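Local atomic coordinates of uncharacterized protein AsqI (Emericella nidulans, PDB entry 5YY3), a protein that catalyses the zinc-dependent ring contraction of 4'-methoxycyclopenin to 4'-methoxyviridicatin, with release of methyl isocyanate, in aspoquinolone biosynthesis. Residues 216-230 and 497-510. Residues are numbered along the deposited sequence; the frame is centred on the assembly and turned at random.
Sequences YVHSQMVARYETESL and AEDLMNDYHSWIEM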
ATOM      1  N   TYR A 216     -13.588  -8.288 -32.219  1.00 24.42           N
ATOM      2  CA  TYR A 216     -14.370  -8.870 -31.138  1.00 23.06           C
ATOM      3  C   TYR A 216     -13.529  -9.637 -30.109  1.00 25.62           C
ATOM      4  O   TYR A 216     -13.702  -9.467 -28.896  1.00 25.22           O
ATOM      5  CB  TYR A 216     -15.422  -9.800 -31.709  1.00 23.60           C
ATOM      6  CG  TYR A 216     -16.146 -10.560 -30.638  1.00 27.71           C
ATOM      7  CD1 TYR A 216     -17.064  -9.920 -29.825  1.00 24.74           C
ATOM      8  CD2 TYR A 216     -15.895 -11.911 -30.419  1.00 29.81           C
ATOM      9  CE1 TYR A 216     -17.717 -10.592 -28.848  1.00 29.37           C
ATOM     10  CE2 TYR A 216     -16.558 -12.602 -29.434  1.00 28.49           C
ATOM     11  CZ  TYR A 216     -17.479 -11.933 -28.658  1.00 31.14           C
ATOM     12  OH  TYR A 216     -18.163 -12.576 -27.659  1.00 35.94           O
ATOM     13  N   VAL A 217     -12.633 -10.491 -30.589  1.00 22.88           N
ATOM     14  CA  VAL A 217     -11.768 -11.261 -29.709  1.00 22.00           C
ATOM     15  C   VAL A 217     -10.900 -10.335 -28.863  1.00 27.29           C
ATOM     16  O   VAL A 217     -10.817 -10.483 -27.638  1.00 24.82           O
ATOM     17  CB  VAL A 217     -10.874 -12.213 -30.513  1.00 24.54           C
ATOM     18  CG1 VAL A 217      -9.784 -12.798 -29.640  1.00 24.03           C
ATOM     19  CG2 VAL A 217     -11.725 -13.313 -31.149  1.00 26.96           C
ATOM     20  N   HIS A 218     -10.281  -9.353 -29.507  1.00 25.26           N
ATOM     21  CA  HIS A 218      -9.453  -8.410 -28.778  1.00 26.29           C
ATOM     22  C   HIS A 218     -10.256  -7.527 -27.826  1.00 23.46           C
ATOM     23  O   HIS A 218      -9.791  -7.229 -26.727  1.00 27.00           O
ATOM     24  CB  HIS A 218      -8.649  -7.558 -29.750  1.00 23.90           C
ATOM     25  CG  HIS A 218      -7.520  -8.301 -30.374  1.00 26.33           C
ATOM     26  ND1 HIS A 218      -7.661  -9.026 -31.540  1.00 33.84           N
ATOM     27  CD2 HIS A 218      -6.243  -8.488 -29.965  1.00 28.94           C
ATOM     28  CE1 HIS A 218      -6.508  -9.600 -31.839  1.00 36.62           C
ATOM     29  NE2 HIS A 218      -5.630  -9.286 -30.903  1.00 41.02           N
ATOM     30  N   SER A 219     -11.451  -7.108 -28.228  1.00 22.92           N
ATOM     31  CA  SER A 219     -12.285  -6.305 -27.327  1.00 26.00           C
ATOM     32  C   SER A 219     -12.785  -7.123 -26.147  1.00 26.68           C
ATOM     33  O   SER A 219     -12.956  -6.620 -25.041  1.00 20.58           O
ATOM     34  CB  SER A 219     -13.484  -5.712 -28.056  1.00 23.20           C
ATOM     35  OG  SER A 219     -14.313  -5.031 -27.128  1.00 29.37           O
ATOM     36  N   GLN A 220     -13.025  -8.398 -26.399  1.00 25.43           N
ATOM     37  CA  GLN A 220     -13.560  -9.270 -25.383  1.00 23.41           C
ATOM     38  C   GLN A 220     -12.432  -9.607 -24.372  1.00 28.87           C
ATOM     39  O   GLN A 220     -12.676  -9.645 -23.155  1.00 23.94           O
ATOM     40  CB  GLN A 220     -14.183 -10.493 -26.076  1.00 28.88           C
ATOM     41  CG  GLN A 220     -15.085 -11.399 -25.291  1.00 35.35           C
ATOM     42  CD  GLN A 220     -16.397 -10.788 -24.804  1.00 25.32           C
ATOM     43  OE1 GLN A 220     -17.086 -11.414 -24.006  1.00 29.42           O
ATOM     44  NE2 GLN A 220     -16.741  -9.590 -25.256  1.00 20.35           N
ATOM     45  N   MET A 221     -11.185  -9.773 -24.826  1.00 24.14           N
ATOM     46  CA  MET A 221     -10.142 -10.023 -23.826  1.00 27.80           C
ATOM     47  C   MET A 221      -9.801  -8.744 -23.026  1.00 23.82           C
ATOM     48  O   MET A 221      -9.500  -8.833 -21.840  1.00 21.22           O
ATOM     49  CB  MET A 221      -8.858 -10.668 -24.427  1.00 23.03           C
ATOM     50  CG  MET A 221      -8.313 -10.198 -25.746  1.00 30.86           C
ATOM     51  SD  MET A 221      -7.145 -11.442 -26.432  1.00 36.22           S
ATOM     52  CE  MET A 221      -8.204 -12.878 -26.346  1.00 35.27           C
ATOM     53  N   VAL A 222      -9.902  -7.570 -23.637  1.00 22.62           N
ATOM     54  CA  VAL A 222      -9.767  -6.309 -22.899  1.00 20.73           C
ATOM     55  C   VAL A 222     -10.856  -6.133 -21.808  1.00 23.13           C
ATOM     56  O   VAL A 222     -10.548  -5.748 -20.670  1.00 22.38           O
ATOM     57  CB  VAL A 222      -9.802  -5.115 -23.878  1.00 20.66           C
ATOM     58  CG1 VAL A 222     -10.100  -3.784 -23.157  1.00 18.53           C
ATOM     59  CG2 VAL A 222      -8.479  -5.050 -24.646  1.00 20.50           C
ATOM     60  N   ALA A 223     -12.118  -6.409 -22.139  1.00 20.34           N
ATOM     61  CA  ALA A 223     -13.186  -6.330 -21.134  1.00 23.79           C
ATOM     62  C   ALA A 223     -12.913  -7.260 -19.943  1.00 17.27           C
ATOM     63  O   ALA A 223     -13.099  -6.893 -18.791  1.00 18.85           O
ATOM     64  CB  ALA A 223     -14.538  -6.659 -21.767  1.00 23.36           C
ATOM     65  N   ARG A 224     -12.451  -8.469 -20.222  1.00 18.49           N
ATOM     66  CA  ARG A 224     -12.087  -9.397 -19.168  1.00 15.07           C
ATOM     67  C   ARG A 224     -10.854  -8.931 -18.349  1.00 17.24           C
ATOM     68  O   ARG A 224     -10.862  -8.978 -17.110  1.00 17.39           O
ATOM     69  CB  ARG A 224     -11.838 -10.781 -19.768  1.00 16.66           C
ATOM     70  CG  ARG A 224     -13.108 -11.481 -20.265  1.00 21.30           C
ATOM     71  CD  ARG A 224     -12.779 -12.885 -20.749  1.00 21.46           C
ATOM     72  NE  ARG A 224     -13.959 -13.621 -21.191  1.00 22.68           N
ATOM     73  CZ  ARG A 224     -14.672 -14.419 -20.405  1.00 20.74           C
ATOM     74  NH1 ARG A 224     -14.330 -14.571 -19.130  1.00 23.39           N
ATOM     75  NH2 ARG A 224     -15.736 -15.048 -20.879  1.00 23.41           N
ATOM     76  N   TYR A 225      -9.799  -8.499 -19.041  1.00 18.22           N
ATOM     77  CA  TYR A 225      -8.612  -7.970 -18.380  1.00 17.90           C
ATOM     78  C   TYR A 225      -8.925  -6.774 -17.484  1.00 20.36           C
ATOM     79  O   TYR A 225      -8.407  -6.654 -16.365  1.00 19.78           O
ATOM     80  CB  TYR A 225      -7.578  -7.544 -19.406  1.00 20.25           C
ATOM     81  CG  TYR A 225      -6.245  -7.123 -18.801  1.00 24.47           C
ATOM     82  CD1 TYR A 225      -5.477  -8.029 -18.076  1.00 21.13           C
ATOM     83  CD2 TYR A 225      -5.754  -5.824 -18.964  1.00 21.25           C
ATOM     84  CE1 TYR A 225      -4.243  -7.664 -17.538  1.00 20.59           C
ATOM     85  CE2 TYR A 225      -4.512  -5.444 -18.429  1.00 18.04           C
ATOM     86  CZ  TYR A 225      -3.770  -6.377 -17.710  1.00 20.78           C
ATOM     87  OH  TYR A 225      -2.539  -6.053 -17.172  1.00 23.95           O
ATOM     88  N   GLU A 226      -9.764  -5.881 -17.988  1.00 21.09           N
ATOM     89  CA  GLU A 226     -10.100  -4.685 -17.244  1.00 22.63           C
ATOM     90  C   GLU A 226     -10.973  -5.051 -16.062  1.00 21.04           C
ATOM     91  O   GLU A 226     -10.793  -4.526 -14.968  1.00 24.88           O
ATOM     92  CB  GLU A 226     -10.791  -3.669 -18.146  1.00 21.97           C
ATOM     93  CG  GLU A 226      -9.807  -2.914 -19.026  1.00 24.02           C
ATOM     94  CD  GLU A 226     -10.321  -1.546 -19.426  1.00 26.96           C
ATOM     95  OE1 GLU A 226     -11.403  -1.467 -20.048  1.00 36.40           O
ATOM     96  OE2 GLU A 226      -9.648  -0.542 -19.121  1.00 25.28           O
ATOM     97  N   THR A 227     -11.917  -5.964 -16.278  1.00 19.96           N
ATOM     98  CA  THR A 227     -12.769  -6.427 -15.189  1.00 20.96           C
ATOM     99  C   THR A 227     -11.922  -7.119 -14.116  1.00 21.00           C
ATOM    100  O   THR A 227     -12.167  -6.958 -12.919  1.00 20.44           O
ATOM    101  CB  THR A 227     -13.861  -7.376 -15.712  1.00 19.28           C
ATOM    102  OG1 THR A 227     -14.716  -6.650 -16.612  1.00 17.86           O
ATOM    103  CG2 THR A 227     -14.688  -7.953 -14.569  1.00 16.46           C
ATOM    104  N   GLU A 228     -10.923  -7.885 -14.547  1.00 20.70           N
ATOM    105  CA  GLU A 228     -10.038  -8.577 -13.614  1.00 15.98           C
ATOM    106  C   GLU A 228      -9.266  -7.545 -12.800  1.00 20.12           C
ATOM    107  O   GLU A 228      -9.048  -7.713 -11.592  1.00 19.88           O
ATOM    108  CB  GLU A 228      -9.069  -9.499 -14.352  1.00 16.08           C
ATOM    109  CG  GLU A 228      -8.343 -10.484 -13.449  1.00 15.48           C
ATOM    110  CD  GLU A 228      -9.179 -11.719 -13.137  1.00 18.32           C
ATOM    111  OE1 GLU A 228     -10.370 -11.761 -13.529  1.00 18.00           O
ATOM    112  OE2 GLU A 228      -8.636 -12.659 -12.505  1.00 20.01           O
ATOM    113  N   SER A 229      -8.849  -6.479 -13.475  1.00 21.45           N
ATOM    114  CA  SER A 229      -8.238  -5.335 -12.815  1.00 20.44           C
ATOM    115  C   SER A 229      -9.118  -4.741 -11.692  1.00 23.73           C
ATOM    116  O   SER A 229      -8.638  -4.475 -10.598  1.00 21.28           O
ATOM    117  CB  SER A 229      -7.915  -4.259 -13.847  1.00 19.36           C
ATOM    118  OG  SER A 229      -6.870  -3.423 -13.372  1.00 27.82           O
ATOM    119  N   LEU A 230     -10.402  -4.541 -11.968  1.00 23.02           N
ATOM    120  CA  LEU A 230     -11.305  -3.957 -10.994  1.00 21.76           C
ATOM    121  C   LEU A 230     -11.466  -4.827  -9.753  1.00 26.73           C
ATOM    122  O   LEU A 230     -11.733  -4.324  -8.659  1.00 27.76           O
ATOM    123  CB  LEU A 230     -12.673  -3.717 -11.626  1.00 26.05           C
ATOM    124  CG  LEU A 230     -13.032  -2.267 -11.923  1.00 35.20           C
ATOM    125  CD1 LEU A 230     -11.843  -1.562 -12.513  1.00 31.96           C
ATOM    126  CD2 LEU A 230     -14.210  -2.219 -12.876  1.00 34.79           C
ATOM    127  N   ALA A 497     -19.290  -6.577 -14.613  1.00 22.18           N
ATOM    128  CA  ALA A 497     -19.092  -5.962 -13.306  1.00 25.95           C
ATOM    129  C   ALA A 497     -20.149  -4.876 -13.143  1.00 23.34           C
ATOM    130  O   ALA A 497     -20.355  -4.072 -14.058  1.00 23.37           O
ATOM    131  CB  ALA A 497     -17.663  -5.372 -13.180  1.00 20.09           C
ATOM    132  N   GLU A 498     -20.828  -4.855 -12.000  1.00 26.84           N
ATOM    133  CA  GLU A 498     -21.932  -3.914 -11.804  1.00 28.14           C
ATOM    134  C   GLU A 498     -21.562  -2.448 -12.115  1.00 29.41           C
ATOM    135  O   GLU A 498     -22.393  -1.694 -12.612  1.00 27.72           O
ATOM    136  CB  GLU A 498     -22.467  -4.023 -10.378  1.00 25.20           C
ATOM    137  CG  GLU A 498     -23.814  -3.305 -10.176  1.00 33.66           C
ATOM    138  CD  GLU A 498     -24.458  -3.586  -8.811  1.00 39.89           C
ATOM    139  OE1 GLU A 498     -24.541  -4.770  -8.418  1.00 45.22           O
ATOM    140  OE2 GLU A 498     -24.887  -2.626  -8.133  1.00 50.13           O
ATOM    141  N   ASP A 499     -20.328  -2.043 -11.823  1.00 24.96           N
ATOM    142  CA  ASP A 499     -19.901  -0.663 -12.082  1.00 29.09           C
ATOM    143  C   ASP A 499     -19.782  -0.354 -13.572  1.00 28.12           C
ATOM    144  O   ASP A 499     -20.025   0.779 -13.999  1.00 29.15           O
ATOM    145  CB  ASP A 499     -18.555  -0.367 -11.401  1.00 26.58           C
ATOM    146  CG  ASP A 499     -18.668  -0.317  -9.891  1.00 29.61           C
ATOM    147  OD1 ASP A 499     -19.721   0.141  -9.401  1.00 32.51           O
ATOM    148  OD2 ASP A 499     -17.709  -0.736  -9.194  1.00 35.34           O
ATOM    149  N   LEU A 500     -19.397  -1.355 -14.359  1.00 24.22           N
ATOM    150  CA  LEU A 500     -19.171  -1.145 -15.791  1.00 26.73           C
ATOM    151  C   LEU A 500     -20.410  -1.424 -16.640  1.00 27.67           C
ATOM    152  O   LEU A 500     -20.385  -1.268 -17.854  1.00 25.09           O
ATOM    153  CB  LEU A 500     -18.024  -2.030 -16.282  1.00 23.42           C
ATOM    154  CG  LEU A 500     -16.705  -1.988 -15.520  1.00 24.53           C
ATOM    155  CD1 LEU A 500     -15.701  -2.942 -16.142  1.00 27.87           C
ATOM    156  CD2 LEU A 500     -16.171  -0.575 -15.507  1.00 24.31           C
ATOM    157  N   MET A 501     -21.489  -1.835 -15.985  1.00 26.91           N
ATOM    158  CA  MET A 501     -22.685  -2.364 -16.645  1.00 26.44           C
ATOM    159  C   MET A 501     -23.292  -1.502 -17.762  1.00 25.35           C
ATOM    160  O   MET A 501     -23.875  -2.046 -18.700  1.00 22.38           O
ATOM    161  CB  MET A 501     -23.720  -2.647 -15.547  1.00 25.23           C
ATOM    162  CG  MET A 501     -25.143  -2.783 -15.957  1.00 40.51           C
ATOM    163  SD  MET A 501     -26.185  -2.858 -14.490  1.00 37.35           S
ATOM    164  CE  MET A 501     -25.359  -1.668 -13.485  1.00 41.81           C
ATOM    165  N   ASN A 502     -23.149  -0.178 -17.700  1.00 21.19           N
ATOM    166  CA  ASN A 502     -23.724   0.671 -18.757  1.00 24.79           C
ATOM    167  C   ASN A 502     -22.809   0.925 -19.960  1.00 25.42           C
ATOM    168  O   ASN A 502     -23.129   1.725 -20.835  1.00 24.58           O
ATOM    169  CB  ASN A 502     -24.156   2.016 -18.186  1.00 26.81           C
ATOM    170  CG  ASN A 502     -25.396   1.908 -17.353  1.00 32.53           C
ATOM    171  OD1 ASN A 502     -26.263   1.053 -17.600  1.00 31.24           O
ATOM    172  ND2 ASN A 502     -25.501   2.765 -16.353  1.00 31.34           N
ATOM    173  N   ASP A 503     -21.664   0.264 -19.980  1.00 22.63           N
ATOM    174  CA  ASP A 503     -20.789   0.297 -21.133  1.00 27.20           C
ATOM    175  C   ASP A 503     -20.982  -0.989 -21.914  1.00 23.22           C
ATOM    176  O   ASP A 503     -20.703  -2.075 -21.392  1.00 26.11           O
ATOM    177  CB  ASP A 503     -19.331   0.455 -20.693  1.00 22.87           C
ATOM    178  CG  ASP A 503     -18.357   0.314 -21.833  1.00 22.09           C
ATOM    179  OD1 ASP A 503     -18.724   0.659 -22.980  1.00 25.87           O
ATOM    180  OD2 ASP A 503     -17.212  -0.130 -21.581  1.00 25.33           O
ATOM    181  N   TYR A 504     -21.485  -0.863 -23.142  1.00 25.68           N
ATOM    182  CA  TYR A 504     -21.666  -1.992 -24.058  1.00 23.54           C
ATOM    183  C   TYR A 504     -20.456  -2.919 -24.086  1.00 25.49           C
ATOM    184  O   TYR A 504     -20.586  -4.140 -24.049  1.00 22.41           O
ATOM    185  CB  TYR A 504     -21.902  -1.503 -25.488  1.00 20.39           C
ATOM    186  CG  TYR A 504     -23.084  -0.587 -25.725  1.00 25.23           C
ATOM    187  CD1 TYR A 504     -24.396  -1.079 -25.736  1.00 23.01           C
ATOM    188  CD2 TYR A 504     -22.889   0.768 -25.994  1.00 23.10           C
ATOM    189  CE1 TYR A 504     -25.474  -0.237 -25.979  1.00 20.63           C
ATOM    190  CE2 TYR A 504     -23.955   1.612 -26.239  1.00 22.36           C
ATOM    191  CZ  TYR A 504     -25.252   1.104 -26.228  1.00 23.52           C
ATOM    192  OH  TYR A 504     -26.319   1.949 -26.479  1.00 25.87           O
ATOM    193  N   HIS A 505     -19.272  -2.323 -24.165  1.00 25.19           N
ATOM    194  CA  HIS A 505     -18.063  -3.078 -24.457  1.00 23.37           C
ATOM    195  C   HIS A 505     -17.484  -3.721 -23.220  1.00 25.47           C
ATOM    196  O   HIS A 505     -16.501  -4.460 -23.310  1.00 25.00           O
ATOM    197  CB  HIS A 505     -17.053  -2.158 -25.129  1.00 25.15           C
ATOM    198  CG  HIS A 505     -17.644  -1.410 -26.277  1.00 30.44           C
ATOM    199  ND1 HIS A 505     -17.682  -1.920 -27.554  1.00 31.88           N
ATOM    200  CD2 HIS A 505     -18.310  -0.228 -26.322  1.00 27.61           C
ATOM    201  CE1 HIS A 505     -18.315  -1.071 -28.344  1.00 29.66           C
ATOM    202  NE2 HIS A 505     -18.710  -0.041 -27.616  1.00 27.27           N
ATOM    203  N   SER A 506     -18.113  -3.463 -22.071  1.00 23.19           N
ATOM    204  CA  SER A 506     -17.691  -4.088 -20.822  1.00 21.54           C
ATOM    205  C   SER A 506     -18.417  -5.403 -20.582  1.00 25.41           C
ATOM    206  O   SER A 506     -18.067  -6.153 -19.665  1.00 23.26           O
ATOM    207  CB  SER A 506     -17.915  -3.149 -19.645  1.00 25.56           C
ATOM    208  OG  SER A 506     -16.972  -2.084 -19.669  1.00 27.69           O
ATOM    209  N   TRP A 507     -19.420  -5.692 -21.404  1.00 20.29           N
ATOM    210  CA  TRP A 507     -20.130  -6.934 -21.251  1.00 20.58           C
ATOM    211  C   TRP A 507     -19.293  -8.082 -21.783  1.00 21.27           C
ATOM    212  O   TRP A 507     -18.781  -8.035 -22.905  1.00 24.16           O
ATOM    213  CB  TRP A 507     -21.495  -6.859 -21.937  1.00 19.41           C
ATOM    214  CG  TRP A 507     -22.440  -6.082 -21.107  1.00 17.52           C
ATOM    215  CD1 TRP A 507     -22.640  -4.724 -21.135  1.00 21.98           C
ATOM    216  CD2 TRP A 507     -23.294  -6.593 -20.074  1.00 18.52           C
ATOM    217  NE1 TRP A 507     -23.582  -4.366 -20.196  1.00 20.09           N
ATOM    218  CE2 TRP A 507     -24.000  -5.495 -19.532  1.00 22.00           C
ATOM    219  CE3 TRP A 507     -23.545  -7.874 -19.565  1.00 19.71           C
ATOM    220  CZ2 TRP A 507     -24.931  -5.638 -18.504  1.00 20.32           C
ATOM    221  CZ3 TRP A 507     -24.476  -8.015 -18.533  1.00 21.99           C
ATOM    222  CH2 TRP A 507     -25.155  -6.904 -18.017  1.00 21.82           C
ATOM    223  N   ILE A 508     -19.154  -9.097 -20.940  1.00 21.59           N
ATOM    224  CA  ILE A 508     -18.373 -10.298 -21.211  1.00 20.48           C
ATOM    225  C   ILE A 508     -19.280 -11.458 -21.651  1.00 24.41           C
ATOM    226  O   ILE A 508     -20.223 -11.814 -20.934  1.00 21.90           O
ATOM    227  CB  ILE A 508     -17.606 -10.730 -19.955  1.00 20.35           C
ATOM    228  CG1 ILE A 508     -16.610  -9.652 -19.521  1.00 20.08           C
ATOM    229  CG2 ILE A 508     -16.954 -12.087 -20.158  1.00 18.86           C
ATOM    230  CD1 ILE A 508     -15.974  -9.931 -18.163  1.00 23.84           C
ATOM    231  N   GLU A 509     -19.002 -12.053 -22.813  1.00 23.11           N
ATOM    232  CA  GLU A 509     -19.819 -13.149 -23.305  1.00 23.20           C
ATOM    233  C   GLU A 509     -19.500 -14.429 -22.550  1.00 22.30           C
ATOM    234  O   GLU A 509     -18.342 -14.802 -22.413  1.00 25.60           O
ATOM    235  CB  GLU A 509     -19.625 -13.361 -24.814  1.00 26.90           C
ATOM    236  CG  GLU A 509     -20.702 -14.296 -25.425  1.00 26.59           C
ATOM    237  CD  GLU A 509     -20.382 -14.763 -26.839  1.00 32.16           C
ATOM    238  OE1 GLU A 509     -19.372 -14.298 -27.391  1.00 33.13           O
ATOM    239  OE2 GLU A 509     -21.132 -15.609 -27.399  1.00 31.66           O
ATOM    240  N   MET A 510     -20.538 -15.112 -22.077  1.00 23.36           N
ATOM    241  CA  MET A 510     -20.365 -16.300 -21.251  1.00 18.66           C
ATOM    242  C   MET A 510     -20.947 -17.553 -21.905  1.00 21.77           C
ATOM    243  O   MET A 510     -20.535 -18.684 -21.602  1.00 22.60           O
ATOM    244  CB  MET A 510     -21.006 -16.069 -19.879  1.00 20.31           C
ATOM    245  CG  MET A 510     -20.301 -14.970 -19.062  1.00 22.06           C
ATOM    246  SD  MET A 510     -18.574 -15.408 -18.714  1.00 20.79           S
ATOM    247  CE  MET A 510     -18.838 -16.693 -17.491  1.00 19.54           C
TER
HETATM  248  O   HOH W   1     -16.467  -6.569 -26.061  1.00 32.61           O
HETATM  249  O   HOH W   2     -13.823  -2.894 -21.877  1.00 29.45           O
HETATM  250  O   HOH W   3     -17.308  -6.141 -16.863  1.00 20.80           O
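Ile508, on strand 508-517, sets its CG2 methyl over one face of the Arg224 guanidinium, 3.3 Å from CZ and above the centre of the group. CG2 is placed there by standing anti to the backbone N of Ile508, while CG1 carries CD1 in toward the helix, to Thr227, where CD1 and OG1 meet tip to tip at 3.8 Å. The Arg224 chain, extended from CG to NE, crosses the isoleucine at a slant. Its NH2 comes edge-on to Glu509 O at 3.0 Å, and its NH1 is hydrogen-bonded to Met562 O. Thr227 OG1, set beside its own backbone N (chi1 -63°), donates to Ala223 O at 2.7 Å and accepts from a water that also bonds Ala497 N and Ser506 O. Further along, Leu230 CD2 packs on Leu500 CG at 3.6 Å, beside Phe246 and Phe267 of a second subunit. Toward the other end, Gln220, bent at chi2, turns its amide to the strand: OE1 faces Glu509 N almost in line with the N-H, at a modelled 2.3 Å that is doubtfully short, and NE2 gives a weak bond to Trp507 O. The contact packs helix 210-231, which also carries the zinc ligand His218, against the Ig-like domain. The chemistry is mixed: methyl groups fill the middle, while the bridging water satisfies Ala497 N and Ser506 O within a largely buried interface.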